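Local coordinates for transcriptional regulatory protein RcsB (Escherichia coli, PDB 5I4C) that serves as the DNA-binding response regulator of the Rcs stress phosphorelay, controlling capsule, biofilm and cell-division genes, and contributes here its receiver domain, at residues A[3-8]-A[28-33]; A[82-87]-A[118-123]; A[9-14]-A[57-62]; A[70-75]-A[99-104]; A[37-42]-A[61-66]. All coordinates share one frame; numbering follows the deposited sequence.

Interaction 1. Residues A[3-8]-A[28-33]; sequences NMNVII and WVNVVG
Met4 and Val29 sit level with each other in parallel strands 4-8 and 29-33, which are joined chiefly through the backbone. Met4 N donates to Trp28 O at 2.8 Å, and Met4 O receives Asn30 N at 2.9 Å. Val6 repeats the pattern with Asn30 O and Val32 N, and Ile8 N to Gly33 O (2.9 Å) ends the series. Among side chains, Asn3 ND2 reaches Asn30 OD1 at 2.6 Å; the amides are nearly coplanar, 12° apart, and the donor lies in the carbonyl plane of Asn30.

Apolar contacts fall on both faces. Val6 CG2 touches Val31 CG2 at 4.0 Å and Val29 CG1 at 4.1 Å. Met4, extended to SD with CG anti to the backbone N (chi1 -174°), brings its sulfur to the edge of the Trp28 indole, 4.2 Å from CZ3. On the other face Val32 spans Ile7 and Asn5: CG2 meets Ile7 CG1, and CG1 lies against Asn5 CB and CG, while Asn5 ND2 bonds to Asp49 O.

Strand 29-35 lies at one edge of the sheet. Crossover helix 13-23 covers Val6 and Val31, helix 112-124 covers Met4 and Val29, and strand 52-56 continues the sheet beyond strand 4-9.

Interaction 2. Residues A[82-87]-A[118-123]; sequences SIIVLT and KALAAL
Leu123 N donates to Ala119 O over 2.9 Å, a helical bond that places these two residues one turn apart on the side of helix 118-123 turned to Ile84. No hydrogen bond joins the helix to strand 82-87. Instead, one methyl group carries most of the contact. Ile84 CD1 enters between three side chains of the helix, 3.7 Å from Leu120 CD2, 3.8 Å from Leu123 CD2 and 4.0 Å from Ala119 CB. CG1 points anti to the carbonyl carbon (chi1 -62°) and the chain then runs on extended, which carries CD1 toward the helix. Ala119 points its CB toward the strand, whereas Leu120 starts off to one side and comes back with its CD2, meeting Ile84 at about a right angle. At the beginning of the strand, Ser82 CB rests 4.1 Å from Leu123 CD2.

Val107 and Val52, from the strands on either side, also touch Ile84, adding two more aliphatic neighbours. The segments run nearly antiparallel, at 157°, with their axes 10.6 Å apart. A last helix packed in this direction along one face of a five-stranded parallel sheet of order 2-1-3-4-5 belongs to the CheY-like receiver fold.

Interaction 3. Residues A[9-14]-A[57-62]; sequences ADDHPI and LSMPGD
The acidic pocket of the receiver domain is bordered by two loops at the C-terminal ends of its strands, and here they meet through Asp11 on one and Met59 and Pro60 on the other. Segment 9-14 supplies the acidic pair Asp10 and Asp11; segment 57-62 follows Asp56, the predicted phosphorylation site. The touching itself is largely apolar. Met59 lies along the chain of 9-11, its CG 3.7 Å from Asp11 N and its SD 3.5 Å from Asp10 N and 3.9 Å from Ala9 CB. A bend at the last torsion (chi3 -57°) turns CE back to within 4.1 Å of the same Ala9 CB. Asp11 N is buried by this cover and has no partner in the model.

Asp10 faces the other way. Its OD2 accepts His12 N at 2.9 Å, closing an Asx turn just before helix 13-23, while OD1 forms a salt bridge with Lys109 and lies close to the Asp56 carboxylate. The helix start also faces the second subunit, whose Gln110 accepts from Ile14 N.

Asp11 carries its carboxylate between the backbone N and the carbonyl carbon (chi1 63°), and Pro60 CD touches both Asp11 CB and OD2 at 3.6 Å.

Interaction 4. Residues A[70-75]-A[99-104]; sequences LIKYIK and LDLDIE
Ile71 CG2 and Leu101 CD1 make the closest apolar touch, 3.6 Å, between helix 70-75 and the turn that ends helix 92-99. The same Ile71 methyl is also 4.0 Å from Ile103 CG2, so it sits against methyls of Leu101 and Ile103 at once, crossing Ile103 at about a right angle. Leu101 buries the most surface of the residues here: its CD1 also meets Ile71 CB and comes near Lys72 CG.

One turn along the helix, Lys75 curls over the backbone of the turn. Bends at chi2 and chi3 (-56° and -73°) fold the chain so that CE lies 3.7 Å from Leu101 O, and NZ makes a weak hydrogen bond to Asp102 O at 3.3 Å. Glu104 OE1 is 4.1 Å from that NZ, too far for a salt bridge.

Further out, a type I turn from Leu99 to Asp102, closed by Asp102 N on Leu99 O (3.0 Å), sets Leu101 toward the helix. Lys128 grips both the Asp102 carboxylate and Ile103 O, and Ile83 N holds Glu104 OE1.

Lys75 thus meets a carbonyl at long range with a carboxylate nearby. Its attraction to the turn is probably a diffuse electrostatic one, within a join carried by Leu101 against Ile71 and by the folded chain of Lys75.

Interaction 5. Residues A[37-42]-A[61-66]; sequences DSTALI and GDKYGD
Tyr64 buries the most surface here, by laying its ring against Ile42. Ile42 CG2 stands 3.7 Å from the ring centroid and only 18° off the normal, a CH-pi contact over the face, with CE2 its nearest ring atom. Lys63 CB lies over the opposite face near the rim, and Thr39 CA meets the ring edge in plane. The ring of Tyr73, from helix 67-77, joins the group, its plane at about 50° to that of Tyr64.

Ser38 supplies the direct polar bond. Its OG lies between the backbone N and the carbonyl carbon (chi1 61°), where it donates to Gly65 O at 2.8 Å and accepts from a water; Gly61 CA is packed close by, 3.2 Å from OG. Ser38 opens helix 38-44, with Asp37 as its N-cap: Asp37 OD1 takes Thr39 N at 2.6 Å and, weakly, Ala40 N. In the receiver fold, this first turn borders the loop that leads from strand 52-56 to helix 67-77.

The Thr39 hydroxyl binds two waters. Its OG1 is 2.7 Å from the water that donates to Ser38 OG; that water accepts from Tyr64 N at 2.8 Å. A second water lies 2.5 Å from Thr39 OG1 and takes a weak bond from Lys63 N, while Lys63 CB approaches the same hydroxyl to 3.8 Å.

Interactions 3 and 5 share Gly61 and Asp62 and have centres only 9 Å apart. Pro60 O to Ser38 N, at 2.9 Å, probably adds a hydrogen bond between them, so the two contacts hold successive parts of the loop that follows the predicted phosphorylation site Asp56. Interaction 4 reaches interaction 5 where Tyr73 CE2 meets Tyr64 CD1 at 3.5 Å, and interaction 2 where Leu123 CD1 lies 3.8 Å from Glu104 O. Helix 112-124 of interaction 2 also covers interaction 1, Met4 CE lying 3.7 Å from Leu120 O. Leu57 CG touches Val85 CG1 at 3.6 Å, linking the pocket loop of interaction 3 to the sheet strand of interaction 2.

Interaction 1. Residues A[3-8]-A[28-33]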
# COMPACT_ATOMS: atom_id res chain seq x y z
N ASN A 3 -18.79 18.33 6.75
CA ASN A 3 -17.35 18.23 6.53
C ASN A 3 -16.61 17.45 7.62
O ASN A 3 -16.79 17.70 8.81
CB ASN A 3 -16.73 19.60 6.39
CG ASN A 3 -15.62 19.59 5.41
OD1 ASN A 3 -15.82 19.88 4.23
ND2 ASN A 3 -14.46 19.15 5.86
N MET A 4 -15.76 16.52 7.22
CA MET A 4 -14.99 15.76 8.17
C MET A 4 -13.48 15.88 7.87
O MET A 4 -13.02 15.54 6.78
CB MET A 4 -15.46 14.33 8.13
CG MET A 4 -14.84 13.42 9.17
SD MET A 4 -15.52 11.75 8.96
CE MET A 4 -17.15 11.89 9.70
N ASN A 5 -12.71 16.33 8.87
CA ASN A 5 -11.27 16.46 8.74
C ASN A 5 -10.67 15.24 9.35
O ASN A 5 -11.02 14.89 10.52
CB ASN A 5 -10.75 17.67 9.45
CG ASN A 5 -11.17 18.94 8.78
OD1 ASN A 5 -11.44 18.97 7.57
ND2 ASN A 5 -11.24 20.00 9.56
N VAL A 6 -9.81 14.59 8.59
CA VAL A 6 -9.18 13.32 9.01
C VAL A 6 -7.68 13.41 8.94
O VAL A 6 -7.11 14.12 8.13
CB VAL A 6 -9.77 12.08 8.24
CG1 VAL A 6 -11.32 12.12 8.12
CG2 VAL A 6 -9.19 11.94 6.85
N ILE A 7 -7.01 12.69 9.85
CA ILE A 7 -5.55 12.50 9.81
C ILE A 7 -5.34 11.04 9.49
O ILE A 7 -6.11 10.19 9.98
CB ILE A 7 -4.93 12.81 11.20
CG1 ILE A 7 -5.09 14.28 11.52
CG2 ILE A 7 -3.50 12.38 11.27
CD1 ILE A 7 -4.53 14.63 12.86
N ILE A 8 -4.34 10.74 8.70
CA ILE A 8 -4.07 9.37 8.36
C ILE A 8 -2.66 9.04 8.82
O ILE A 8 -1.72 9.85 8.61
CB ILE A 8 -4.32 9.07 6.86
CG1 ILE A 8 -3.44 9.87 5.93
CG2 ILE A 8 -5.75 9.44 6.46
CD1 ILE A 8 -3.67 9.54 4.43
N TRP A 28 -16.80 15.51 1.06
CA TRP A 28 -16.98 16.02 2.40
C TRP A 28 -15.86 15.60 3.37
O TRP A 28 -15.90 15.97 4.52
CB TRP A 28 -18.37 15.66 2.97
CG TRP A 28 -18.72 14.26 2.74
CD1 TRP A 28 -19.31 13.75 1.64
CD2 TRP A 28 -18.50 13.18 3.63
NE1 TRP A 28 -19.46 12.41 1.78
CE2 TRP A 28 -18.97 12.03 2.99
CE3 TRP A 28 -17.97 13.08 4.90
CZ2 TRP A 28 -18.93 10.78 3.58
CZ3 TRP A 28 -17.91 11.82 5.49
CH2 TRP A 28 -18.38 10.68 4.83
N VAL A 29 -14.89 14.87 2.87
CA VAL A 29 -13.73 14.41 3.67
C VAL A 29 -12.51 15.18 3.23
O VAL A 29 -12.22 15.20 2.06
CB VAL A 29 -13.48 12.89 3.51
CG1 VAL A 29 -12.18 12.48 4.16
CG2 VAL A 29 -14.60 12.10 4.15
N ASN A 30 -11.79 15.76 4.19
CA ASN A 30 -10.55 16.47 3.96
C ASN A 30 -9.49 15.84 4.82
O ASN A 30 -9.66 15.72 6.05
CB ASN A 30 -10.66 17.96 4.29
CG ASN A 30 -11.69 18.63 3.44
OD1 ASN A 30 -12.74 19.02 3.93
ND2 ASN A 30 -11.44 18.67 2.15
N VAL A 31 -8.41 15.46 4.18
CA VAL A 31 -7.20 15.01 4.83
C VAL A 31 -6.40 16.21 5.24
O VAL A 31 -5.92 16.95 4.39
CB VAL A 31 -6.36 14.11 3.90
CG1 VAL A 31 -5.09 13.69 4.59
CG2 VAL A 31 -7.18 12.92 3.50
N VAL A 32 -6.28 16.41 6.55
CA VAL A 32 -5.58 17.52 7.16
C VAL A 32 -4.18 17.10 7.65
O VAL A 32 -3.37 17.95 8.05
CB VAL A 32 -6.41 18.22 8.27
CG1 VAL A 32 -7.72 18.70 7.70
CG2 VAL A 32 -6.71 17.34 9.48
N GLY A 33 -3.84 15.82 7.62
CA GLY A 33 -2.47 15.42 7.98
C GLY A 33 -2.20 13.98 7.69
O GLY A 33 -3.13 13.16 7.71

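Interaction 2. Residues A[82-87]-A[118-123]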
# COMPACT_ATOMS: atom_id res chain seq x y z
N SER A 82 -12.16 10.80 17.22
CA SER A 82 -12.70 9.48 16.85
C SER A 82 -11.56 8.76 16.23
O SER A 82 -10.71 9.37 15.61
CB SER A 82 -13.84 9.60 15.89
OG SER A 82 -14.92 10.30 16.47
N ILE A 83 -11.51 7.48 16.43
CA ILE A 83 -10.39 6.71 15.94
C ILE A 83 -10.87 5.51 15.13
O ILE A 83 -11.76 4.77 15.58
CB ILE A 83 -9.57 6.18 17.08
CG1 ILE A 83 -9.01 7.31 17.89
CG2 ILE A 83 -8.43 5.30 16.56
CD1 ILE A 83 -8.46 6.78 19.19
N ILE A 84 -10.37 5.43 13.91
CA ILE A 84 -10.43 4.24 13.09
C ILE A 84 -9.07 3.59 13.03
O ILE A 84 -8.09 4.21 12.57
CB ILE A 84 -10.93 4.51 11.69
CG1 ILE A 84 -12.36 5.05 11.74
CG2 ILE A 84 -10.90 3.22 10.84
CD1 ILE A 84 -12.86 5.55 10.39
N VAL A 85 -9.04 2.33 13.48
CA VAL A 85 -7.85 1.50 13.40
C VAL A 85 -7.79 0.75 12.05
O VAL A 85 -8.76 0.16 11.67
CB VAL A 85 -7.76 0.54 14.59
CG1 VAL A 85 -6.69 -0.53 14.42
CG2 VAL A 85 -7.42 1.38 15.82
N LEU A 86 -6.62 0.78 11.41
CA LEU A 86 -6.29 -0.01 10.23
C LEU A 86 -5.58 -1.27 10.67
O LEU A 86 -4.56 -1.18 11.38
CB LEU A 86 -5.30 0.78 9.32
CG LEU A 86 -5.80 2.11 8.76
CD1 LEU A 86 -4.68 2.85 8.00
CD2 LEU A 86 -7.02 1.84 7.88
N THR A 87 -6.10 -2.42 10.30
CA THR A 87 -5.55 -3.63 10.81
C THR A 87 -5.10 -4.56 9.69
O THR A 87 -5.70 -4.66 8.63
CB THR A 87 -6.51 -4.29 11.82
OG1 THR A 87 -5.78 -5.32 12.44
CG2 THR A 87 -7.73 -4.81 11.19
N LYS A 118 -16.96 3.95 3.66
CA LYS A 118 -18.12 3.39 4.29
C LYS A 118 -17.96 3.57 5.80
O LYS A 118 -18.95 3.90 6.49
CB LYS A 118 -18.29 1.89 3.98
CG LYS A 118 -18.38 1.46 2.51
CD LYS A 118 -18.32 -0.06 2.50
CE LYS A 118 -18.51 -0.70 1.15
NZ LYS A 118 -19.32 -1.94 1.29
N ALA A 119 -16.75 3.37 6.34
CA ALA A 119 -16.54 3.56 7.78
C ALA A 119 -16.78 5.03 8.20
O ALA A 119 -17.40 5.33 9.25
CB ALA A 119 -15.14 3.09 8.16
N LEU A 120 -16.29 5.95 7.37
CA LEU A 120 -16.46 7.36 7.64
C LEU A 120 -17.95 7.80 7.54
O LEU A 120 -18.38 8.63 8.33
CB LEU A 120 -15.61 8.21 6.70
CG LEU A 120 -14.10 8.06 6.92
CD1 LEU A 120 -13.40 8.97 5.92
CD2 LEU A 120 -13.70 8.45 8.31
N ALA A 121 -18.70 7.29 6.57
CA ALA A 121 -20.20 7.51 6.54
C ALA A 121 -20.88 7.02 7.79
O ALA A 121 -21.76 7.68 8.33
CB ALA A 121 -20.81 6.83 5.33
N ALA A 122 -20.47 5.84 8.27
CA ALA A 122 -21.02 5.29 9.52
C ALA A 122 -20.74 6.22 10.67
O ALA A 122 -21.66 6.55 11.50
CB ALA A 122 -20.44 3.91 9.82
N LEU A 123 -19.47 6.60 10.79
CA LEU A 123 -19.07 7.58 11.82
C LEU A 123 -19.89 8.85 11.80
O LEU A 123 -20.28 9.40 12.87
CB LEU A 123 -17.61 7.97 11.70
CG LEU A 123 -16.73 7.15 12.63
CD1 LEU A 123 -16.85 5.64 12.43
CD2 LEU A 123 -15.27 7.62 12.56

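Interaction 3. Residues A[9-14]-A[57-62]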
# COMPACT_ATOMS: atom_id res chain seq x y z
N ALA A 9 -2.50 7.89 9.46
CA ALA A 9 -1.21 7.55 10.01
C ALA A 9 -0.86 6.10 9.75
O ALA A 9 -1.65 5.18 10.05
CB ALA A 9 -1.17 7.86 11.50
N ASP A 10 0.27 5.91 9.08
CA ASP A 10 0.78 4.56 8.74
C ASP A 10 2.22 4.69 8.39
O ASP A 10 2.60 5.68 7.75
CB ASP A 10 0.04 3.96 7.57
CG ASP A 10 0.28 2.41 7.45
OD1 ASP A 10 -0.45 1.63 8.03
OD2 ASP A 10 1.18 1.96 6.80
N ASP A 11 3.03 3.71 8.71
CA ASP A 11 4.46 3.87 8.37
C ASP A 11 4.79 3.41 6.96
O ASP A 11 5.94 3.29 6.64
CB ASP A 11 5.39 3.27 9.44
CG ASP A 11 5.23 1.78 9.58
OD1 ASP A 11 4.08 1.30 9.35
OD2 ASP A 11 6.24 1.12 9.94
N HIS A 12 3.77 3.13 6.11
CA HIS A 12 4.01 2.73 4.74
C HIS A 12 3.50 3.82 3.81
O HIS A 12 2.30 4.05 3.77
CB HIS A 12 3.31 1.41 4.45
CG HIS A 12 4.05 0.22 4.95
ND1 HIS A 12 3.63 -0.50 6.03
CD2 HIS A 12 5.22 -0.31 4.57
CE1 HIS A 12 4.47 -1.49 6.25
NE2 HIS A 12 5.46 -1.38 5.38
N PRO A 13 4.40 4.52 3.09
CA PRO A 13 3.97 5.63 2.26
C PRO A 13 2.92 5.20 1.24
O PRO A 13 2.00 5.92 1.00
CB PRO A 13 5.26 6.09 1.59
CG PRO A 13 6.27 5.81 2.62
CD PRO A 13 5.85 4.52 3.26
N ILE A 14 3.03 3.99 0.67
CA ILE A 14 1.99 3.59 -0.30
C ILE A 14 0.61 3.41 0.31
O ILE A 14 -0.35 3.50 -0.41
CB ILE A 14 2.41 2.34 -1.15
CG1 ILE A 14 1.77 2.40 -2.56
CG2 ILE A 14 2.11 1.10 -0.42
CD1 ILE A 14 2.53 1.60 -3.56
N LEU A 57 -1.70 0.40 13.95
CA LEU A 57 -1.24 0.19 15.32
C LEU A 57 0.24 -0.22 15.47
O LEU A 57 0.66 -0.45 16.59
CB LEU A 57 -2.10 -0.86 15.95
CG LEU A 57 -3.58 -0.48 16.18
CD1 LEU A 57 -4.27 -1.66 16.83
CD2 LEU A 57 -3.72 0.76 17.05
N SER A 58 1.00 -0.28 14.37
CA SER A 58 2.38 -0.73 14.39
C SER A 58 3.47 0.24 13.91
O SER A 58 4.54 -0.20 13.47
CB SER A 58 2.48 -2.01 13.52
OG SER A 58 2.06 -3.08 14.34
N MET A 59 3.28 1.52 14.06
CA MET A 59 4.23 2.51 13.55
C MET A 59 5.31 2.76 14.53
O MET A 59 5.10 2.60 15.72
CB MET A 59 3.53 3.82 13.41
CG MET A 59 2.45 3.86 12.36
SD MET A 59 1.82 5.55 12.25
CE MET A 59 1.31 5.79 13.98
N PRO A 60 6.46 3.26 14.06
CA PRO A 60 7.49 3.73 15.04
C PRO A 60 6.92 4.82 15.95
O PRO A 60 5.97 5.51 15.55
CB PRO A 60 8.61 4.30 14.15
CG PRO A 60 8.41 3.61 12.82
CD PRO A 60 6.90 3.46 12.66
N GLY A 61 7.47 4.92 17.15
CA GLY A 61 7.11 5.95 18.12
C GLY A 61 7.62 5.54 19.50
O GLY A 61 6.94 4.85 20.20
N ASP A 62 8.85 5.99 19.84
CA ASP A 62 9.53 5.70 21.12
C ASP A 62 8.81 6.40 22.27
O ASP A 62 8.49 5.77 23.25
CB ASP A 62 11.00 6.18 21.05
CG ASP A 62 11.84 5.46 20.01
OD1 ASP A 62 11.40 4.39 19.59
OD2 ASP A 62 12.96 5.93 19.62

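Interaction 4. Residues A[70-75]-A[99-104]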
# COMPACT_ATOMS: atom_id res chain seq x y z
N LEU A 70 -0.58 3.44 22.59
CA LEU A 70 -0.85 4.65 21.84
C LEU A 70 -2.32 4.98 21.90
O LEU A 70 -2.68 6.13 22.12
CB LEU A 70 -0.44 4.45 20.39
CG LEU A 70 -0.72 5.67 19.50
CD1 LEU A 70 0.02 6.92 20.00
CD2 LEU A 70 -0.40 5.33 18.08
N ILE A 71 -3.18 4.00 21.75
CA ILE A 71 -4.61 4.30 21.90
C ILE A 71 -4.99 4.91 23.22
O ILE A 71 -5.77 5.88 23.27
CB ILE A 71 -5.51 3.09 21.62
CG1 ILE A 71 -5.41 2.61 20.17
CG2 ILE A 71 -6.99 3.42 21.90
CD1 ILE A 71 -5.19 3.71 19.20
N LYS A 72 -4.48 4.35 24.28
CA LYS A 72 -4.69 4.88 25.64
C LYS A 72 -4.21 6.30 25.78
O LYS A 72 -4.87 7.14 26.36
CB LYS A 72 -3.94 4.02 26.65
CG LYS A 72 -4.63 2.72 26.96
CD LYS A 72 -3.78 1.88 27.92
CE LYS A 72 -4.59 1.49 29.11
NZ LYS A 72 -3.94 0.34 29.75
N TYR A 73 -3.04 6.58 25.26
CA TYR A 73 -2.54 7.94 25.20
C TYR A 73 -3.54 8.90 24.50
O TYR A 73 -3.92 9.94 25.07
CB TYR A 73 -1.13 7.99 24.55
CG TYR A 73 -0.52 9.36 24.67
CD1 TYR A 73 -0.90 10.38 23.80
CD2 TYR A 73 0.31 9.69 25.76
CE1 TYR A 73 -0.46 11.67 23.95
CE2 TYR A 73 0.81 11.00 25.89
CZ TYR A 73 0.42 11.98 24.98
OH TYR A 73 0.81 13.26 25.05
N ILE A 74 -3.98 8.54 23.31
CA ILE A 74 -4.90 9.41 22.52
C ILE A 74 -6.26 9.56 23.20
O ILE A 74 -6.83 10.69 23.23
CB ILE A 74 -5.05 8.89 21.08
CG1 ILE A 74 -3.69 8.95 20.39
CG2 ILE A 74 -6.03 9.74 20.29
CD1 ILE A 74 -3.62 8.23 19.11
N LYS A 75 -6.81 8.48 23.75
CA LYS A 75 -8.10 8.58 24.42
C LYS A 75 -8.06 9.50 25.59
O LYS A 75 -9.03 10.17 25.85
CB LYS A 75 -8.64 7.26 24.95
CG LYS A 75 -8.86 6.16 23.94
CD LYS A 75 -9.77 6.53 22.79
CE LYS A 75 -11.27 6.64 23.14
NZ LYS A 75 -12.06 6.92 21.87
N LEU A 99 -11.23 -2.88 20.69
CA LEU A 99 -12.67 -2.60 20.78
C LEU A 99 -13.11 -2.27 22.20
O LEU A 99 -13.91 -1.38 22.36
CB LEU A 99 -13.52 -3.72 20.20
CG LEU A 99 -13.55 -3.73 18.65
CD1 LEU A 99 -13.97 -5.08 18.02
CD2 LEU A 99 -14.41 -2.58 18.11
N ASP A 100 -12.50 -2.89 23.22
CA ASP A 100 -12.79 -2.54 24.62
C ASP A 100 -12.46 -1.12 24.94
O ASP A 100 -12.95 -0.62 25.94
CB ASP A 100 -11.94 -3.37 25.59
CG ASP A 100 -12.33 -4.82 25.63
OD1 ASP A 100 -13.21 -5.27 24.85
OD2 ASP A 100 -11.73 -5.54 26.45
N LEU A 101 -11.60 -0.46 24.15
CA LEU A 101 -11.20 0.90 24.46
C LEU A 101 -12.20 1.91 23.87
O LEU A 101 -12.07 3.12 24.07
CB LEU A 101 -9.73 1.17 24.01
CG LEU A 101 -8.63 0.31 24.68
CD1 LEU A 101 -7.25 0.63 24.13
CD2 LEU A 101 -8.64 0.47 26.20
N ASP A 102 -13.19 1.42 23.15
CA ASP A 102 -14.30 2.27 22.70
C ASP A 102 -13.83 3.16 21.55
O ASP A 102 -14.13 4.33 21.43
CB ASP A 102 -14.99 3.06 23.86
CG ASP A 102 -16.40 3.60 23.46
OD1 ASP A 102 -17.20 2.87 22.85
OD2 ASP A 102 -16.69 4.79 23.71
N ILE A 103 -13.12 2.54 20.64
CA ILE A 103 -12.82 3.21 19.39
C ILE A 103 -14.01 3.11 18.43
O ILE A 103 -14.93 2.34 18.63
CB ILE A 103 -11.50 2.71 18.80
CG1 ILE A 103 -11.50 1.22 18.57
CG2 ILE A 103 -10.36 3.06 19.75
CD1 ILE A 103 -10.98 0.92 17.24
N GLU A 104 -13.99 3.90 17.38
CA GLU A 104 -15.12 4.01 16.53
C GLU A 104 -15.11 3.07 15.33
O GLU A 104 -16.17 2.73 14.79
CB GLU A 104 -15.28 5.46 16.06
CG GLU A 104 -15.82 6.36 17.15
CD GLU A 104 -14.79 6.72 18.22
OE1 GLU A 104 -13.56 6.52 18.07
OE2 GLU A 104 -15.24 7.17 19.27

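Interaction 5. Residues A[37-42]-A[61-66]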
# COMPACT_ATOMS: atom_id res chain seq x y z
N ASP A 37 4.82 8.14 12.16
CA ASP A 37 5.49 7.94 13.45
C ASP A 37 4.53 8.54 14.44
O ASP A 37 3.96 9.60 14.18
CB ASP A 37 6.88 8.65 13.40
CG ASP A 37 7.64 8.64 14.72
OD1 ASP A 37 7.13 9.25 15.66
OD2 ASP A 37 8.78 8.09 14.84
N SER A 38 4.34 7.91 15.59
CA SER A 38 3.35 8.45 16.50
C SER A 38 3.87 9.68 17.25
O SER A 38 3.07 10.42 17.81
CB SER A 38 2.95 7.39 17.53
OG SER A 38 4.02 6.93 18.33
N THR A 39 5.20 9.94 17.29
CA THR A 39 5.66 11.15 17.90
C THR A 39 5.28 12.40 17.10
O THR A 39 4.84 13.41 17.65
CB THR A 39 7.18 11.14 18.06
OG1 THR A 39 7.53 10.05 18.90
CG2 THR A 39 7.67 12.44 18.69
N ALA A 40 5.51 12.33 15.79
CA ALA A 40 5.08 13.36 14.87
C ALA A 40 3.57 13.53 14.93
O ALA A 40 3.08 14.64 15.01
CB ALA A 40 5.55 13.00 13.44
N LEU A 41 2.83 12.45 14.92
CA LEU A 41 1.40 12.51 15.10
C LEU A 41 0.92 13.29 16.35
O LEU A 41 0.10 14.24 16.25
CB LEU A 41 0.86 11.08 15.26
CG LEU A 41 -0.64 10.95 15.55
CD1 LEU A 41 -1.50 11.62 14.51
CD2 LEU A 41 -1.05 9.49 15.56
N ILE A 42 1.41 12.86 17.49
CA ILE A 42 0.99 13.40 18.77
C ILE A 42 1.45 14.84 18.90
O ILE A 42 0.71 15.66 19.39
CB ILE A 42 1.53 12.55 19.95
CG1 ILE A 42 0.90 11.15 20.01
CG2 ILE A 42 1.42 13.30 21.30
CD1 ILE A 42 -0.59 11.15 19.89
N GLY A 61 7.47 4.92 17.15
CA GLY A 61 7.11 5.95 18.12
C GLY A 61 7.62 5.54 19.50
O GLY A 61 6.94 4.85 20.20
N ASP A 62 8.85 5.99 19.84
CA ASP A 62 9.53 5.70 21.12
C ASP A 62 8.81 6.40 22.27
O ASP A 62 8.49 5.77 23.25
CB ASP A 62 11.00 6.18 21.05
CG ASP A 62 11.84 5.46 20.01
OD1 ASP A 62 11.40 4.39 19.59
OD2 ASP A 62 12.96 5.93 19.62
N LYS A 63 8.48 7.67 22.11
CA LYS A 63 7.89 8.47 23.16
C LYS A 63 6.52 8.03 23.62
O LYS A 63 6.27 7.93 24.80
CB LYS A 63 7.74 9.92 22.73
CG LYS A 63 9.00 10.74 22.62
CD LYS A 63 8.73 12.22 22.88
CE LYS A 63 8.29 12.42 24.32
NZ LYS A 63 8.29 13.87 24.65
N TYR A 64 5.61 7.83 22.70
CA TYR A 64 4.23 7.56 23.03
C TYR A 64 3.76 6.13 22.70
O TYR A 64 2.69 5.72 23.14
CB TYR A 64 3.33 8.59 22.37
CG TYR A 64 3.77 10.03 22.60
CD1 TYR A 64 3.63 10.64 23.85
CD2 TYR A 64 4.30 10.79 21.57
CE1 TYR A 64 4.04 11.95 24.08
CE2 TYR A 64 4.71 12.11 21.77
CZ TYR A 64 4.58 12.67 23.04
OH TYR A 64 4.97 13.95 23.21
N GLY A 65 4.54 5.40 21.90
CA GLY A 65 4.27 4.02 21.62
C GLY A 65 3.45 3.71 20.39
O GLY A 65 3.20 4.59 19.55
N ASP A 66 2.96 2.47 20.34
CA ASP A 66 2.07 1.98 19.28
C ASP A 66 1.06 1.09 19.99
O ASP A 66 1.06 1.07 21.23
CB ASP A 66 2.90 1.31 18.15
CG ASP A 66 3.59 0.01 18.57
OD1 ASP A 66 3.38 -0.48 19.67
OD2 ASP A 66 4.38 -0.55 17.74
O HOH W 1 5.91 8.14 19.97
O HOH W 2 9.78 9.00 19.34